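Local coordinates for protein racemase (Pseudovibrio sp. JE062, PDB 3MKC) that belongs to the enolase superfamily and pairs a mandelate racemase-like N-terminal domain with a C-terminal domain of TIM-barrel type, at residues A59-E64 with L68-E73; A85-M90 with F105-I110; P163-A168 with G200-D205; V311-W316 with I326-A331; F338-P343 with G364-P369. All blocks are in the same frame, centred on the assembly; numbering follows the deposited sequence.

How the contacts relate
Along the chain the five contacts come in series. Contacts 1 and 2 belong to the N-terminal domain and touch: I71 of contact 1 packs on I110 and on the selenomethionine M90 of contact 2, the two centres being about 12 Å apart. Contacts 3, 4 and 5 belong to the barrel domain. Contact 3 joins two outer helices, 154-170 and 188-202, and lies across the chain's centre from contact 1, about 49 Å away between centres. Contacts 4 and 5, centres about 9 Å apart, meet through N315 and E339 and bring together helix 319-331, strand 339-340 and strand 366-367. The N-terminal group does not touch the barrel group: the nearest atoms of contacts 2 and 4 are about 10 Å apart.

Contact 1. Residues A59-E64 with L68-E73; sequences ANIETE and LTNITE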
# COMPACT_ATOMS: atom_id res chain seq x y z
N ALA A 59 -17.68 9.36 -6.51
CA ALA A 59 -18.15 9.60 -5.15
C ALA A 59 -19.40 10.48 -5.11
O ALA A 59 -20.07 10.54 -4.09
CB ALA A 59 -17.04 10.24 -4.33
N ASN A 60 -19.72 11.13 -6.22
CA ASN A 60 -20.88 12.00 -6.27
C ASN A 60 -22.01 11.54 -7.19
O ASN A 60 -22.89 12.33 -7.55
CB ASN A 60 -20.44 13.42 -6.66
CG ASN A 60 -19.81 14.16 -5.49
OD1 ASN A 60 -20.49 14.51 -4.53
ND2 ASN A 60 -18.50 14.39 -5.57
N ILE A 61 -22.00 10.27 -7.58
CA ILE A 61 -23.05 9.76 -8.45
C ILE A 61 -24.37 9.62 -7.71
O ILE A 61 -24.40 9.52 -6.48
CB ILE A 61 -22.66 8.39 -9.08
CG1 ILE A 61 -22.35 7.37 -7.98
CG2 ILE A 61 -21.47 8.58 -10.00
CD1 ILE A 61 -23.50 6.48 -7.62
N GLU A 62 -25.47 9.61 -8.47
CA GLU A 62 -26.79 9.48 -7.89
C GLU A 62 -27.20 8.01 -7.83
O GLU A 62 -26.96 7.26 -8.78
CB GLU A 62 -27.82 10.25 -8.70
CG GLU A 62 -29.17 10.38 -7.99
CD GLU A 62 -30.19 11.16 -8.80
OE1 GLU A 62 -29.85 12.25 -9.31
OE2 GLU A 62 -31.35 10.70 -8.90
N THR A 63 -27.82 7.63 -6.72
CA THR A 63 -28.28 6.27 -6.50
C THR A 63 -29.40 5.91 -7.49
O THR A 63 -30.33 6.69 -7.68
CB THR A 63 -28.80 6.13 -5.07
OG1 THR A 63 -27.70 6.29 -4.16
CG2 THR A 63 -29.45 4.77 -4.84
N GLU A 64 -29.30 4.74 -8.11
CA GLU A 64 -30.30 4.31 -9.08
C GLU A 64 -31.09 3.07 -8.65
O GLU A 64 -32.32 3.05 -8.73
CB GLU A 64 -29.64 4.05 -10.43
CG GLU A 64 -29.05 5.30 -11.05
CD GLU A 64 -28.47 5.04 -12.42
OE1 GLU A 64 -29.14 4.34 -13.21
OE2 GLU A 64 -27.37 5.53 -12.71
N LEU A 68 -26.64 -0.12 -7.44
CA LEU A 68 -26.00 1.08 -7.98
C LEU A 68 -26.33 2.24 -7.05
O LEU A 68 -27.19 3.07 -7.33
CB LEU A 68 -26.50 1.36 -9.40
CG LEU A 68 -25.88 2.51 -10.19
CD1 LEU A 68 -24.38 2.45 -10.10
CD2 LEU A 68 -26.33 2.44 -11.65
N THR A 69 -25.62 2.28 -5.93
CA THR A 69 -25.83 3.28 -4.91
C THR A 69 -24.61 4.19 -4.76
O THR A 69 -23.49 3.79 -5.10
CB THR A 69 -26.08 2.58 -3.57
OG1 THR A 69 -27.04 1.54 -3.76
CG2 THR A 69 -26.59 3.56 -2.52
N ASN A 70 -24.83 5.41 -4.29
CA ASN A 70 -23.71 6.31 -4.06
C ASN A 70 -22.93 5.62 -2.93
O ASN A 70 -23.54 5.12 -1.98
CB ASN A 70 -24.22 7.69 -3.62
CG ASN A 70 -23.09 8.62 -3.25
OD1 ASN A 70 -22.52 8.51 -2.17
ND2 ASN A 70 -22.75 9.53 -4.15
N ILE A 71 -21.61 5.59 -3.04
CA ILE A 71 -20.77 4.91 -2.05
C ILE A 71 -20.93 5.38 -0.60
O ILE A 71 -20.96 4.57 0.33
CB ILE A 71 -19.26 5.00 -2.45
CG1 ILE A 71 -18.38 4.28 -1.43
CG2 ILE A 71 -18.83 6.44 -2.55
CD1 ILE A 71 -18.60 2.80 -1.35
N THR A 72 -21.03 6.69 -0.40
CA THR A 72 -21.15 7.23 0.95
C THR A 72 -22.51 7.01 1.60
O THR A 72 -22.62 6.99 2.82
CB THR A 72 -20.89 8.74 0.96
OG1 THR A 72 -22.00 9.41 0.35
CG2 THR A 72 -19.63 9.06 0.18
N GLU A 73 -23.54 6.84 0.78
CA GLU A 73 -24.90 6.68 1.30
C GLU A 73 -25.06 5.64 2.40
O GLU A 73 -25.71 5.91 3.42
CB GLU A 73 -25.85 6.36 0.15
CG GLU A 73 -27.32 6.52 0.50
CD GLU A 73 -28.24 6.21 -0.67
OE1 GLU A 73 -28.07 6.84 -1.73
OE2 GLU A 73 -29.12 5.34 -0.52
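N70 holds the facing segment through its amide nitrogen, ND2 giving hydrogen bonds to A59 O and I61 O, both at 2.9 Å. The two differ: I61 O is met on a lone pair in its carbonyl plane by a nearly straight N-H (170°), whereas ND2 stands above the carbonyl plane of A59. With CG trans to the backbone nitrogen (chi1 175°), the amide is carried across to 59-61. Its OD1 accepts from T72 OG1 at 2.7 Å and from T72 N at 2.9 Å, one from each face of the amide; four bonds therefore fix the amide's rotation. T63 OG1 is gripped twice, donating to E73 OE1 at 2.5 Å and accepting from N70 N at 3.0 Å. Beside it, E64 N bonds L68 O at 2.8 Å, and the methyl CD2 of L68 sits over the face of the E64 carboxylate. I61 CD1 rests on N70 CA and T69 O. In the next shell T69 OG1 bonds A93 O, and I61 and L68 touch helix 95-98. N70 OD1 with T72 N forms an Asx turn, in a loop folded back on itself between helix 52-59 and helix 83-93 of the N-terminal domain.

Contact 2. Residues A85-M90 with F105-I110; sequences AIWDAM and FALSGI
L107 puts one methyl, CD2, onto the indole of W87 as a knob over a flat wall. CD2 stands 3.7 Å from the centroid of the five-membered ring, 26° off the ring normal, in a CH-pi contact displaced toward the rim, so that NE1 of W87 is the nearest atom at 3.3 Å from L107 CD2. The two side chains cross at about a right angle, and the end of the indole comes nearer to helix 102-122 than its base does. NE1 itself bonds G292 O, and R299 makes a cation-pi contact with the ring.

Beside this, the selenomethionine M90 reaches across between the helices with a bent chain. Its SE sits against two branches of I110, at 3.7 Å from CG2 and 3.8 Å from CD1, while a bend at the last torsion (chi3 -70°) brings CE to 4.2 Å from L107 CG. I71 of the preceding loop packs on both M90 and I110. The short helical segments run antiparallel at 158° with axes 10.9 Å apart, a wide spacing bridged by these long side chains. Such antiparallel helices belong to the helical part of the enolase-type N-terminal domain, and W87 extends the packing to helix 293-306 of the barrel.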
# COMPACT_ATOMS: atom_id res chain seq x y z
N ALA A 85 -19.03 -4.00 9.28
CA ALA A 85 -20.41 -3.97 8.79
C ALA A 85 -20.63 -2.87 7.75
O ALA A 85 -21.35 -3.07 6.78
CB ALA A 85 -21.37 -3.80 9.95
N ILE A 86 -20.01 -1.71 7.96
CA ILE A 86 -20.16 -0.62 7.01
C ILE A 86 -19.51 -1.01 5.68
O ILE A 86 -20.01 -0.69 4.61
CB ILE A 86 -19.52 0.67 7.55
CG1 ILE A 86 -20.22 1.07 8.85
CG2 ILE A 86 -19.64 1.79 6.51
CD1 ILE A 86 -19.55 2.20 9.60
N TRP A 87 -18.39 -1.72 5.78
CA TRP A 87 -17.67 -2.19 4.59
C TRP A 87 -18.64 -3.02 3.75
O TRP A 87 -18.80 -2.78 2.56
CB TRP A 87 -16.49 -3.07 5.00
CG TRP A 87 -15.44 -3.27 3.94
CD1 TRP A 87 -14.23 -2.64 3.86
CD2 TRP A 87 -15.49 -4.17 2.82
NE1 TRP A 87 -13.52 -3.09 2.77
CE2 TRP A 87 -14.28 -4.03 2.11
CE3 TRP A 87 -16.45 -5.08 2.35
CZ2 TRP A 87 -13.99 -4.77 0.96
CZ3 TRP A 87 -16.17 -5.82 1.20
CH2 TRP A 87 -14.95 -5.66 0.52
N ASP A 88 -19.27 -4.01 4.39
CA ASP A 88 -20.21 -4.88 3.71
C ASP A 88 -21.38 -4.11 3.12
O ASP A 88 -21.83 -4.41 2.01
CB ASP A 88 -20.75 -5.97 4.65
CG ASP A 88 -19.73 -7.04 4.98
OD1 ASP A 88 -18.71 -7.16 4.26
OD2 ASP A 88 -19.95 -7.78 5.96
N ALA A 89 -21.86 -3.13 3.87
CA ALA A 89 -23.00 -2.33 3.43
C ALA A 89 -22.68 -1.53 2.18
O ALA A 89 -23.47 -1.48 1.24
CB ALA A 89 -23.44 -1.39 4.55
N MSE A 90 -21.51 -0.91 2.17
CA MSE A 90 -21.08 -0.12 1.03
C MSE A 90 -20.86 -1.02 -0.18
O MSE A 90 -21.34 -0.74 -1.28
CB MSE A 90 -19.79 0.65 1.35
CG MSE A 90 -19.95 1.79 2.35
SE MSE A 90 -18.33 2.83 2.50
CE MSE A 90 -17.27 1.50 3.42
N PHE A 105 -11.29 1.67 -5.10
CA PHE A 105 -10.32 2.63 -4.56
C PHE A 105 -11.11 3.57 -3.64
O PHE A 105 -10.65 3.91 -2.55
CB PHE A 105 -9.66 3.46 -5.67
CG PHE A 105 -9.01 2.65 -6.77
CD1 PHE A 105 -8.85 1.27 -6.66
CD2 PHE A 105 -8.58 3.29 -7.93
CE1 PHE A 105 -8.27 0.54 -7.70
CE2 PHE A 105 -8.00 2.57 -8.98
CZ PHE A 105 -7.85 1.19 -8.86
N ALA A 106 -12.29 3.97 -4.09
CA ALA A 106 -13.14 4.86 -3.31
C ALA A 106 -13.56 4.22 -1.99
O ALA A 106 -13.52 4.86 -0.94
CB ALA A 106 -14.37 5.25 -4.12
N LEU A 107 -13.96 2.96 -2.05
CA LEU A 107 -14.38 2.25 -0.85
C LEU A 107 -13.18 2.18 0.10
O LEU A 107 -13.32 2.37 1.30
CB LEU A 107 -14.88 0.85 -1.21
CG LEU A 107 -15.52 -0.01 -0.11
CD1 LEU A 107 -16.32 -1.13 -0.75
CD2 LEU A 107 -14.45 -0.58 0.81
N SER A 108 -12.00 1.92 -0.47
CA SER A 108 -10.76 1.82 0.30
C SER A 108 -10.48 3.07 1.14
O SER A 108 -10.16 2.98 2.32
CB SER A 108 -9.59 1.56 -0.64
OG SER A 108 -9.76 0.34 -1.35
N GLY A 109 -10.59 4.24 0.51
CA GLY A 109 -10.35 5.48 1.22
C GLY A 109 -11.29 5.67 2.39
O GLY A 109 -10.89 6.15 3.45
N ILE A 110 -12.55 5.31 2.21
CA ILE A 110 -13.52 5.44 3.28
C ILE A 110 -13.18 4.46 4.41
O ILE A 110 -13.24 4.82 5.58
CB ILE A 110 -14.97 5.18 2.78
CG1 ILE A 110 -15.34 6.23 1.72
CG2 ILE A 110 -15.94 5.25 3.95
CD1 ILE A 110 -16.70 6.01 1.08

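Contact 3. Residues P163-A168 with G200-D205; sequences PLLEKA and GILGHD
L165 and I201 cross at about a right angle, the leucine methyl CD1 lying 4.1 Å from I201 CG2 and reaching I201 CB as well. The other leucine branch is used differently: L165 CD2 approaches L202 CD1 at 4.3 Å, so the fork of L165 spreads over two successive residues of the facing helix end. L202 CD1 also lies 4.2 Å from the carbonyl oxygen L165 O.

The helices are neighbours on the outside of the barrel. Helix 154-170 is the crossover of a beta-alpha-beta unit between the parallel strands 137-143 and 175-179, and helix 188-202 follows the second strand. V176 of strand 175-179 lies beneath, touching L165, A168 and L202 and giving the two helices a common floor.

Toward solvent, E166 bends at its second torsion (chi2 -68°) and crosses I201 at about a right angle, bringing OE2 to 3.8 Å from I201 CG2; its OE1 has a long, weak ion pair with K169. I158 and A162, earlier on helix 154-170, also touch I201. K169 NZ also bonds I201 O, near the point where G203, with positive phi (94°), takes the chain out of helix 188-202.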
# COMPACT_ATOMS: atom_id res chain seq x y z
N PRO A 163 24.33 6.39 -4.32
CA PRO A 163 24.19 7.22 -3.12
C PRO A 163 22.96 6.89 -2.28
O PRO A 163 22.97 7.06 -1.06
CB PRO A 163 24.17 8.64 -3.68
CG PRO A 163 23.56 8.46 -5.02
CD PRO A 163 24.24 7.22 -5.53
N LEU A 164 21.89 6.44 -2.93
CA LEU A 164 20.67 6.08 -2.21
C LEU A 164 20.93 4.82 -1.40
O LEU A 164 20.53 4.72 -0.25
CB LEU A 164 19.51 5.84 -3.18
CG LEU A 164 18.99 7.08 -3.93
CD1 LEU A 164 17.88 6.68 -4.89
CD2 LEU A 164 18.48 8.09 -2.93
N LEU A 165 21.63 3.86 -2.01
CA LEU A 165 21.95 2.61 -1.34
C LEU A 165 22.91 2.85 -0.17
O LEU A 165 22.75 2.26 0.90
CB LEU A 165 22.55 1.62 -2.33
CG LEU A 165 21.65 1.17 -3.49
CD1 LEU A 165 22.41 0.24 -4.42
CD2 LEU A 165 20.42 0.47 -2.93
N GLU A 166 23.91 3.71 -0.38
CA GLU A 166 24.87 4.00 0.68
C GLU A 166 24.17 4.68 1.85
O GLU A 166 24.46 4.40 3.02
CB GLU A 166 26.00 4.89 0.16
CG GLU A 166 26.85 4.27 -0.95
CD GLU A 166 27.70 3.10 -0.48
OE1 GLU A 166 27.58 2.68 0.69
OE2 GLU A 166 28.50 2.59 -1.30
N LYS A 167 23.23 5.58 1.55
CA LYS A 167 22.50 6.30 2.58
C LYS A 167 21.63 5.34 3.39
O LYS A 167 21.52 5.47 4.60
CB LYS A 167 21.61 7.38 1.96
CG LYS A 167 20.91 8.27 2.99
CD LYS A 167 20.17 9.41 2.33
CE LYS A 167 19.52 10.32 3.35
NZ LYS A 167 18.85 11.49 2.72
N ALA A 168 21.03 4.36 2.71
CA ALA A 168 20.18 3.39 3.39
C ALA A 168 21.01 2.62 4.41
O ALA A 168 20.55 2.37 5.52
CB ALA A 168 19.57 2.41 2.38
N GLY A 200 26.19 -5.53 -5.32
CA GLY A 200 27.59 -5.38 -4.96
C GLY A 200 27.79 -4.14 -4.12
O GLY A 200 28.55 -4.14 -3.15
N ILE A 201 27.10 -3.07 -4.49
CA ILE A 201 27.17 -1.79 -3.78
C ILE A 201 26.50 -1.90 -2.42
O ILE A 201 27.07 -1.51 -1.40
CB ILE A 201 26.45 -0.67 -4.57
CG1 ILE A 201 27.14 -0.45 -5.91
CG2 ILE A 201 26.39 0.61 -3.74
CD1 ILE A 201 26.43 0.55 -6.81
N LEU A 202 25.28 -2.43 -2.41
CA LEU A 202 24.50 -2.56 -1.19
C LEU A 202 25.07 -3.52 -0.15
O LEU A 202 25.01 -3.25 1.05
CB LEU A 202 23.07 -3.01 -1.55
CG LEU A 202 22.12 -3.17 -0.36
CD1 LEU A 202 21.93 -1.83 0.32
CD2 LEU A 202 20.79 -3.73 -0.84
N GLY A 203 25.64 -4.63 -0.61
CA GLY A 203 26.17 -5.60 0.33
C GLY A 203 25.08 -6.62 0.57
O GLY A 203 23.94 -6.41 0.18
N HIS A 204 25.43 -7.73 1.22
CA HIS A 204 24.46 -8.78 1.48
C HIS A 204 23.78 -8.69 2.84
O HIS A 204 22.85 -9.45 3.13
CB HIS A 204 25.13 -10.15 1.32
CG HIS A 204 25.24 -10.59 -0.10
ND1 HIS A 204 24.36 -11.49 -0.68
CD2 HIS A 204 26.13 -10.27 -1.08
CE1 HIS A 204 24.70 -11.69 -1.94
NE2 HIS A 204 25.77 -10.96 -2.21
N ASP A 205 24.23 -7.76 3.68
CA ASP A 205 23.65 -7.58 5.00
C ASP A 205 22.25 -7.00 4.94
O ASP A 205 21.43 -7.25 5.82
CB ASP A 205 24.53 -6.66 5.85
CG ASP A 205 25.65 -7.40 6.55
OD1 ASP A 205 25.86 -8.59 6.24
OD2 ASP A 205 26.31 -6.78 7.42

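Contact 4. Residues V311-W316 with I326-A331; sequences VMPHNW and IHYQFA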
# COMPACT_ATOMS: atom_id res chain seq x y z
N VAL A 311 2.36 -10.95 3.04
CA VAL A 311 1.69 -9.78 2.50
C VAL A 311 2.48 -8.54 2.87
O VAL A 311 2.82 -8.33 4.03
CB VAL A 311 0.26 -9.62 3.06
CG1 VAL A 311 -0.39 -8.38 2.45
CG2 VAL A 311 -0.57 -10.86 2.74
N MSE A 312 2.81 -7.76 1.86
CA MSE A 312 3.53 -6.50 2.03
C MSE A 312 2.74 -5.58 1.12
O MSE A 312 3.03 -5.47 -0.07
CB MSE A 312 4.98 -6.61 1.54
CG MSE A 312 5.87 -7.47 2.43
SE MSE A 312 7.73 -7.32 1.99
CE MSE A 312 8.36 -8.67 3.16
N PRO A 313 1.71 -4.93 1.67
CA PRO A 313 0.87 -4.04 0.87
C PRO A 313 1.61 -2.95 0.13
O PRO A 313 2.49 -2.28 0.68
CB PRO A 313 -0.11 -3.47 1.90
CG PRO A 313 -0.18 -4.54 2.94
CD PRO A 313 1.27 -4.94 3.07
N HIS A 314 1.26 -2.77 -1.14
CA HIS A 314 1.87 -1.73 -1.95
C HIS A 314 1.56 -0.42 -1.25
O HIS A 314 0.44 -0.20 -0.79
CB HIS A 314 1.27 -1.73 -3.35
CG HIS A 314 1.71 -0.58 -4.20
ND1 HIS A 314 3.00 -0.44 -4.65
CD2 HIS A 314 1.02 0.48 -4.69
CE1 HIS A 314 3.09 0.66 -5.39
NE2 HIS A 314 1.90 1.23 -5.42
N ASN A 315 2.56 0.45 -1.16
CA ASN A 315 2.39 1.73 -0.50
C ASN A 315 3.19 2.83 -1.18
O ASN A 315 4.41 2.90 -1.03
CB ASN A 315 2.78 1.62 0.98
CG ASN A 315 2.84 2.96 1.68
OD1 ASN A 315 2.24 3.93 1.22
ND2 ASN A 315 3.56 3.02 2.79
N TRP A 316 2.50 3.65 -1.96
CA TRP A 316 3.12 4.77 -2.66
C TRP A 316 2.11 5.89 -2.87
O TRP A 316 1.66 6.14 -3.99
CB TRP A 316 3.69 4.31 -4.00
CG TRP A 316 4.55 5.35 -4.64
CD1 TRP A 316 4.16 6.34 -5.50
CD2 TRP A 316 5.95 5.57 -4.40
NE1 TRP A 316 5.22 7.16 -5.81
CE2 TRP A 316 6.33 6.70 -5.15
CE3 TRP A 316 6.91 4.91 -3.63
CZ2 TRP A 316 7.64 7.20 -5.14
CZ3 TRP A 316 8.22 5.40 -3.62
CH2 TRP A 316 8.57 6.54 -4.38
N ILE A 326 1.89 1.51 8.94
CA ILE A 326 2.55 1.17 10.20
C ILE A 326 1.57 0.44 11.11
O ILE A 326 1.91 -0.54 11.77
CB ILE A 326 3.08 2.44 10.91
CG1 ILE A 326 4.24 3.02 10.10
CG2 ILE A 326 3.54 2.09 12.33
CD1 ILE A 326 4.76 4.35 10.64
N HIS A 327 0.33 0.92 11.16
CA HIS A 327 -0.67 0.29 12.01
C HIS A 327 -0.95 -1.10 11.48
O HIS A 327 -1.14 -2.04 12.26
CB HIS A 327 -1.94 1.14 12.04
CG HIS A 327 -1.83 2.35 12.90
ND1 HIS A 327 -2.29 2.39 14.20
CD2 HIS A 327 -1.29 3.57 12.66
CE1 HIS A 327 -2.03 3.58 14.73
NE2 HIS A 327 -1.43 4.31 13.81
N TYR A 328 -0.95 -1.23 10.16
CA TYR A 328 -1.16 -2.52 9.51
C TYR A 328 -0.07 -3.51 9.92
O TYR A 328 -0.36 -4.62 10.38
CB TYR A 328 -1.13 -2.35 7.98
CG TYR A 328 -0.99 -3.67 7.26
CD1 TYR A 328 -2.11 -4.47 7.00
CD2 TYR A 328 0.27 -4.17 6.92
CE1 TYR A 328 -1.97 -5.74 6.44
CE2 TYR A 328 0.42 -5.44 6.37
CZ TYR A 328 -0.70 -6.22 6.13
OH TYR A 328 -0.56 -7.50 5.63
N GLN A 329 1.19 -3.11 9.77
CA GLN A 329 2.28 -4.02 10.09
C GLN A 329 2.29 -4.47 11.55
O GLN A 329 2.67 -5.59 11.85
CB GLN A 329 3.64 -3.40 9.73
CG GLN A 329 4.79 -4.40 9.82
CD GLN A 329 4.76 -5.44 8.71
OE1 GLN A 329 3.76 -5.59 8.00
NE2 GLN A 329 5.85 -6.19 8.56
N PHE A 330 1.87 -3.59 12.45
CA PHE A 330 1.84 -3.96 13.86
C PHE A 330 0.77 -4.99 14.21
O PHE A 330 1.05 -5.98 14.89
CB PHE A 330 1.64 -2.72 14.73
CG PHE A 330 2.93 -2.09 15.17
CD1 PHE A 330 3.73 -2.71 16.13
CD2 PHE A 330 3.36 -0.89 14.61
CE1 PHE A 330 4.95 -2.14 16.52
CE2 PHE A 330 4.57 -0.32 14.99
CZ PHE A 330 5.37 -0.95 15.95
N ALA A 331 -0.45 -4.77 13.74
CA ALA A 331 -1.56 -5.65 14.09
C ALA A 331 -1.91 -6.75 13.09
O ALA A 331 -2.43 -7.79 13.49
CB ALA A 331 -2.79 -4.82 14.37
O HOH W 1 3.53 -8.03 6.70
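A water bridges the two segments, donating to V311 O and to Q329 OE1, each at 2.8 Å from the water oxygen. Both its hydrogens are thereby committed to the bridge, and the buried carbonyl of V311 is tied to helix 319-331. In Q329 CG is trans to the backbone nitrogen, and the turn at the second torsion (chi2 71°) brings OE1 to the water.

Alongside the bridge, Y328 carries the direct contact. P313 lies over one face of the phenol ring, its CG 3.8 Å from the ring centroid and 22° off the normal, a CH-pi contact offset toward the rim; the closest atoms of the pair are P313 CD and Y328 CE2, 3.4 Å apart. The two side chains approach from opposite directions, so the CG-CD side of the proline ring lies against the face of the phenol. Past the proline, V311 CG1 lies 3.3 Å from Y328 OH, and the side chains of V311 and Y328 cross at about a right angle. The hydroxyl itself is hydrogen-bonded to T301 of helix 293-306, whose residues T301 and A304 also touch V311.

Strand 310-311 runs out through P313 into the loop before helix 319-331, and the helix packs back on the strand's end: a beta-alpha unit of the TIM-type barrel, with helix 293-306 packed beside it through T301, A304, L294 and L297.

Contact 5. Residues F338-P343 with G364-P369; sequences FEYVHP and GGFAKP
F338-P343 and G364-P369 do not pair with each other: their nearest CA atoms, those of Y340 and G365, are 10.9 Å apart. Both instead border strand 137-143 of the TIM-type barrel domain, 339-340 running parallel to it and the weakly bonded 366-367 antiparallel. F338 and Y340 are bonded through their backbones to Y141, F366 to V138, and side chains fill the gap between.

F366 points at Y340 and meets it edge to face, centroids 4.8 Å apart and planes at 55°. Its CE2 sits over the centre of the tyrosine ring, 3.7 Å above the plane. A chi1 of -67° puts the phenyl of F366 beside its own backbone nitrogen, and its CB points toward 338-343. Y340 OH is hydrogen-bonded to E358 OE2. F338 reaches F366 otherwise: its chi1 of 67° leaves the ring between backbone N and carbonyl carbon, and the two phenyl rings touch edge against edge, F338 CZ lying 4.1 Å from F366 CD2.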
# COMPACT_ATOMS: atom_id res chain seq x y z
N PHE A 338 7.45 -4.39 5.24
CA PHE A 338 6.28 -3.84 4.57
C PHE A 338 6.77 -2.62 3.80
O PHE A 338 7.75 -1.99 4.21
CB PHE A 338 5.19 -3.48 5.59
CG PHE A 338 5.54 -2.34 6.50
CD1 PHE A 338 4.91 -1.11 6.37
CD2 PHE A 338 6.49 -2.50 7.50
CE1 PHE A 338 5.22 -0.05 7.22
CE2 PHE A 338 6.81 -1.45 8.36
CZ PHE A 338 6.18 -0.22 8.22
N GLU A 339 6.13 -2.29 2.68
CA GLU A 339 6.59 -1.15 1.89
C GLU A 339 6.32 0.19 2.54
O GLU A 339 5.21 0.45 3.01
CB GLU A 339 6.00 -1.16 0.48
CG GLU A 339 6.46 0.04 -0.36
CD GLU A 339 6.09 -0.07 -1.83
OE1 GLU A 339 4.98 -0.53 -2.13
OE2 GLU A 339 6.92 0.32 -2.68
N TYR A 340 7.34 1.03 2.54
CA TYR A 340 7.24 2.36 3.11
C TYR A 340 8.08 3.32 2.29
O TYR A 340 9.17 2.98 1.83
CB TYR A 340 7.74 2.34 4.55
CG TYR A 340 7.33 3.54 5.36
CD1 TYR A 340 6.11 3.56 6.04
CD2 TYR A 340 8.17 4.65 5.47
CE1 TYR A 340 5.74 4.66 6.80
CE2 TYR A 340 7.81 5.76 6.23
CZ TYR A 340 6.59 5.75 6.90
OH TYR A 340 6.23 6.84 7.65
N VAL A 341 7.56 4.52 2.07
CA VAL A 341 8.29 5.54 1.34
C VAL A 341 8.64 6.57 2.40
O VAL A 341 7.76 7.13 3.06
CB VAL A 341 7.42 6.17 0.22
CG1 VAL A 341 6.16 6.78 0.81
CG2 VAL A 341 8.22 7.22 -0.54
N HIS A 342 9.93 6.80 2.59
CA HIS A 342 10.40 7.73 3.59
C HIS A 342 10.78 9.07 2.96
O HIS A 342 11.31 9.11 1.85
CB HIS A 342 11.59 7.13 4.34
CG HIS A 342 11.98 7.88 5.57
ND1 HIS A 342 12.67 9.08 5.52
CD2 HIS A 342 11.74 7.64 6.88
CE1 HIS A 342 12.84 9.53 6.75
NE2 HIS A 342 12.28 8.68 7.59
N PRO A 343 10.51 10.18 3.66
CA PRO A 343 10.81 11.55 3.20
C PRO A 343 12.27 11.82 2.87
O PRO A 343 12.57 12.57 1.95
CB PRO A 343 10.31 12.41 4.35
CG PRO A 343 9.18 11.62 4.90
CD PRO A 343 9.76 10.22 4.93
N GLY A 364 16.20 2.03 11.72
CA GLY A 364 15.50 1.33 10.65
C GLY A 364 14.16 0.73 11.04
O GLY A 364 13.64 -0.12 10.33
N GLY A 365 13.59 1.18 12.16
CA GLY A 365 12.32 0.64 12.59
C GLY A 365 11.40 1.64 13.26
O GLY A 365 11.84 2.69 13.73
N PHE A 366 10.11 1.30 13.30
CA PHE A 366 9.11 2.17 13.92
C PHE A 366 8.61 1.60 15.23
O PHE A 366 8.46 0.40 15.39
CB PHE A 366 7.92 2.36 12.97
CG PHE A 366 8.25 3.13 11.73
CD1 PHE A 366 8.76 4.42 11.82
CD2 PHE A 366 8.06 2.57 10.48
CE1 PHE A 366 9.07 5.15 10.68
CE2 PHE A 366 8.37 3.28 9.32
CZ PHE A 366 8.88 4.58 9.42
N ALA A 367 8.35 2.49 16.19
CA ALA A 367 7.83 2.09 17.49
C ALA A 367 6.31 2.06 17.37
O ALA A 367 5.75 2.55 16.40
CB ALA A 367 8.25 3.10 18.55
N LYS A 368 5.65 1.49 18.37
CA LYS A 368 4.20 1.41 18.36
C LYS A 368 3.56 2.80 18.36
O LYS A 368 3.96 3.67 19.13
CB LYS A 368 3.70 0.62 19.57
CG LYS A 368 4.23 -0.80 19.61
CD LYS A 368 3.45 -1.68 20.58
CE LYS A 368 3.63 -1.25 22.01
NZ LYS A 368 3.01 -2.25 22.94
N PRO A 369 2.57 3.03 17.48
CA PRO A 369 1.92 4.34 17.45
C PRO A 369 1.29 4.63 18.81
O PRO A 369 0.80 3.72 19.47
CB PRO A 369 0.88 4.17 16.35
CG PRO A 369 1.57 3.25 15.39
CD PRO A 369 2.16 2.21 16.33